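Long-range contact in laminin subunit ALPHA-1 (Mus musculus, PDB 2JD4), which forms part of the basement-membrane protein laminin-111 and, through its LG4-5 domains, probably anchors it to cell surfaces: residues V245-L250 with Q335-S340. The protein carries 4 engineered substitutions. Numbering follows the deposited sequence.
Engineered in segment 335-340: Ser-337 (natural residue Cys). With MG (magnesium ion), chain D.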
ATOM      1  N   VAL A 245      -5.297 -23.191  20.704  1.00 24.83           N
ATOM      2  CA  VAL A 245      -4.942 -24.182  19.686  1.00 22.94           C
ATOM      3  C   VAL A 245      -5.301 -23.821  18.230  1.00 23.55           C
ATOM      4  O   VAL A 245      -4.450 -23.881  17.335  1.00 21.92           O
ATOM      5  CB  VAL A 245      -5.592 -25.548  20.026  1.00 23.04           C
ATOM      6  CG1 VAL A 245      -5.179 -26.603  19.005  1.00 19.02           C
ATOM      7  CG2 VAL A 245      -5.186 -25.983  21.435  1.00 21.73           C
ATOM      8  N   ASP A 246      -6.558 -23.467  17.990  1.00 24.45           N
ATOM      9  CA  ASP A 246      -7.017 -23.117  16.644  1.00 22.16           C
ATOM     10  C   ASP A 246      -6.138 -22.059  15.959  1.00 21.33           C
ATOM     11  O   ASP A 246      -5.928 -20.972  16.502  1.00 22.99           O
ATOM     12  CB  ASP A 246      -8.467 -22.629  16.711  1.00 21.21           C
ATOM     13  CG  ASP A 246      -9.446 -23.757  17.009  1.00 27.40           C
ATOM     14  OD1 ASP A 246      -9.004 -24.812  17.508  1.00 22.87           O
ATOM     15  OD2 ASP A 246     -10.652 -23.584  16.746  1.00 26.67           O
ATOM     16  N   ALA A 247      -5.643 -22.379  14.763  1.00 23.09           N
ATOM     17  CA  ALA A 247      -4.790 -21.451  14.014  1.00 23.56           C
ATOM     18  C   ALA A 247      -4.434 -21.933  12.607  1.00 25.31           C
ATOM     19  O   ALA A 247      -4.590 -23.113  12.284  1.00 23.47           O
ATOM     20  CB  ALA A 247      -3.507 -21.191  14.797  1.00 23.41           C
ATOM     21  N   ILE A 248      -3.969 -21.004  11.770  1.00 23.45           N
ATOM     22  CA  ILE A 248      -3.533 -21.321  10.409  1.00 21.56           C
ATOM     23  C   ILE A 248      -2.228 -20.571  10.137  1.00 22.39           C
ATOM     24  O   ILE A 248      -1.987 -19.514  10.719  1.00 22.07           O
ATOM     25  CB  ILE A 248      -4.570 -20.909   9.334  1.00 24.60           C
ATOM     26  CG1 ILE A 248      -4.678 -19.385   9.247  1.00 21.41           C
ATOM     27  CG2 ILE A 248      -5.931 -21.513   9.666  1.00 26.67           C
ATOM     28  CD1 ILE A 248      -5.486 -18.913   8.050  1.00 22.49           C
ATOM     29  N   GLY A 249      -1.388 -21.121   9.264  1.00 24.14           N
ATOM     30  CA  GLY A 249      -0.122 -20.476   8.952  1.00 23.24           C
ATOM     31  C   GLY A 249       0.396 -20.787   7.559  1.00 24.07           C
ATOM     32  O   GLY A 249       0.121 -21.854   7.012  1.00 24.54           O
ATOM     33  N   LEU A 250       1.142 -19.841   6.988  1.00 24.01           N
ATOM     34  CA  LEU A 250       1.734 -19.980   5.660  1.00 22.45           C
ATOM     35  C   LEU A 250       3.188 -19.523   5.814  1.00 23.24           C
ATOM     36  O   LEU A 250       3.444 -18.412   6.285  1.00 23.28           O
ATOM     37  CB  LEU A 250       1.001 -19.076   4.667  1.00 26.56           C
ATOM     38  CG  LEU A 250       1.014 -19.437   3.181  1.00 32.91           C
ATOM     39  CD1 LEU A 250       0.283 -20.756   2.970  1.00 29.20           C
ATOM     40  CD2 LEU A 250       0.332 -18.329   2.378  1.00 34.72           C
ATOM     41  N   GLN A 335       1.834 -18.329  17.697  1.00 18.60           N
ATOM     42  CA  GLN A 335       1.403 -18.702  16.352  1.00 18.97           C
ATOM     43  C   GLN A 335       1.427 -20.227  16.335  1.00 19.58           C
ATOM     44  O   GLN A 335       2.422 -20.849  15.956  1.00 16.39           O
ATOM     45  CB  GLN A 335       2.348 -18.126  15.289  1.00 18.25           C
ATOM     46  CG  GLN A 335       2.172 -16.618  15.017  1.00 18.82           C
ATOM     47  CD  GLN A 335       0.755 -16.255  14.548  1.00 15.22           C
ATOM     48  OE1 GLN A 335       0.107 -17.029  13.848  1.00 17.87           O
ATOM     49  NE2 GLN A 335       0.286 -15.067  14.920  1.00 15.46           N
ATOM     50  N   ASN A 336       0.311 -20.822  16.746  1.00 21.54           N
ATOM     51  CA  ASN A 336       0.218 -22.269  16.849  1.00 22.56           C
ATOM     52  C   ASN A 336       0.346 -23.057  15.556  1.00 24.37           C
ATOM     53  O   ASN A 336       0.602 -24.265  15.597  1.00 21.06           O
ATOM     54  CB  ASN A 336      -1.075 -22.667  17.566  1.00 21.58           C
ATOM     55  CG  ASN A 336      -0.951 -24.004  18.257  1.00 25.63           C
ATOM     56  OD1 ASN A 336       0.068 -24.282  18.890  1.00 20.30           O
ATOM     57  ND2 ASN A 336      -1.982 -24.838  18.149  1.00 23.94           N
ATOM     58  N   SER A 337       0.169 -22.396  14.413  1.00 22.15           N
ATOM     59  CA  SER A 337       0.302 -23.093  13.135  1.00 22.82           C
ATOM     60  C   SER A 337       1.439 -22.558  12.254  1.00 21.73           C
ATOM     61  O   SER A 337       1.304 -22.433  11.036  1.00 23.58           O
ATOM     62  CB  SER A 337      -1.028 -23.083  12.379  1.00 22.63           C
ATOM     63  OG  SER A 337      -1.978 -23.909  13.047  1.00 25.71           O
ATOM     64  N   LEU A 338       2.558 -22.244  12.898  1.00 19.69           N
ATOM     65  CA  LEU A 338       3.768 -21.778  12.226  1.00 21.32           C
ATOM     66  C   LEU A 338       4.950 -22.443  12.928  1.00 21.63           C
ATOM     67  O   LEU A 338       5.084 -22.345  14.144  1.00 19.55           O
ATOM     68  CB  LEU A 338       3.907 -20.248  12.315  1.00 17.99           C
ATOM     69  CG  LEU A 338       3.080 -19.425  11.317  1.00 18.72           C
ATOM     70  CD1 LEU A 338       3.295 -17.933  11.562  1.00 18.02           C
ATOM     71  CD2 LEU A 338       3.490 -19.794   9.888  1.00 17.63           C
ATOM     72  N   SER A 339       5.794 -23.141  12.177  1.00 23.14           N
ATOM     73  CA  SER A 339       6.958 -23.782  12.786  1.00 24.31           C
ATOM     74  C   SER A 339       8.139 -22.811  12.823  1.00 25.04           C
ATOM     75  O   SER A 339       9.001 -22.887  13.708  1.00 26.41           O
ATOM     76  CB  SER A 339       7.347 -25.054  12.013  1.00 25.27           C
ATOM     77  OG  SER A 339       7.733 -24.769  10.679  1.00 23.06           O
ATOM     78  N   SER A 340       8.167 -21.886  11.870  1.00 22.20           N
ATOM     79  CA  SER A 340       9.243 -20.909  11.786  1.00 25.15           C
ATOM     80  C   SER A 340       8.920 -19.596  12.482  1.00 24.58           C
ATOM     81  O   SER A 340       7.754 -19.257  12.696  1.00 24.28           O
ATOM     82  CB  SER A 340       9.594 -20.616  10.323  1.00 24.43           C
ATOM     83  OG  SER A 340      10.557 -19.573  10.246  1.00 26.30           O
TER
HETATM   84 MG    MG D4062     -12.384 -24.702  17.581  1.00 26.74          MG
HETATM   85  O   HOH W   1     -10.953 -26.177  18.444  1.00 26.81           O
HETATM   86  O   HOH W   2      -0.245 -19.843  13.172  1.00 18.35           O
HETATM   87  O   HOH W   3     -12.246 -23.397  19.086  1.00 22.35           O
HETATM   88  O   HOH W   4     -12.852 -26.138  16.022  1.00 36.41           O
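Gly-249 and Ser-337 meet in a closely packed part of the contact: CA of Gly-249 lies 3.2 Å from O of Ser-337, a CA-H...O contact with 144° at the hydrogen. Having no side chain, Gly-249 lets this oxygen and CD2 of Leu-338 come up against its CA, CD2 also lying 3.7 Å from N of Leu-250. Engineered Ser-337, a cysteine in the natural sequence, has OG anti to its carbonyl carbon (chi1 -69°), a setting from which it gives a weak hydrogen bond to O of Ala-247. Between the backbones a bridging water donates to O of Ile-248 and to OE1 of Gln-335 and accepts from N of Ser-337. In this laminin G domain, a beta sandwich, the type I turn of residues 335-338 thus lies over one face of strand 247-253, whose edges are paired with strands 235-241 and 256-262. Towards solvent the contact thins to exposed Val-245 and partly exposed Asn-336, whose side chains run alongside each other, CG1 to ND2 3.8 Å. ND2 of Asn-336 donates to O of Val-245 at 2.8 Å, in the carbonyl plane on a lone pair, with 157° at the hydrogen. A leucine in place of Asn-336 would probably cost that carbonyl its amide donor and loosen the backbone just before Asp-246, whose OD2 binds the magnesium ion at 2.2 Å alongside Asp-319.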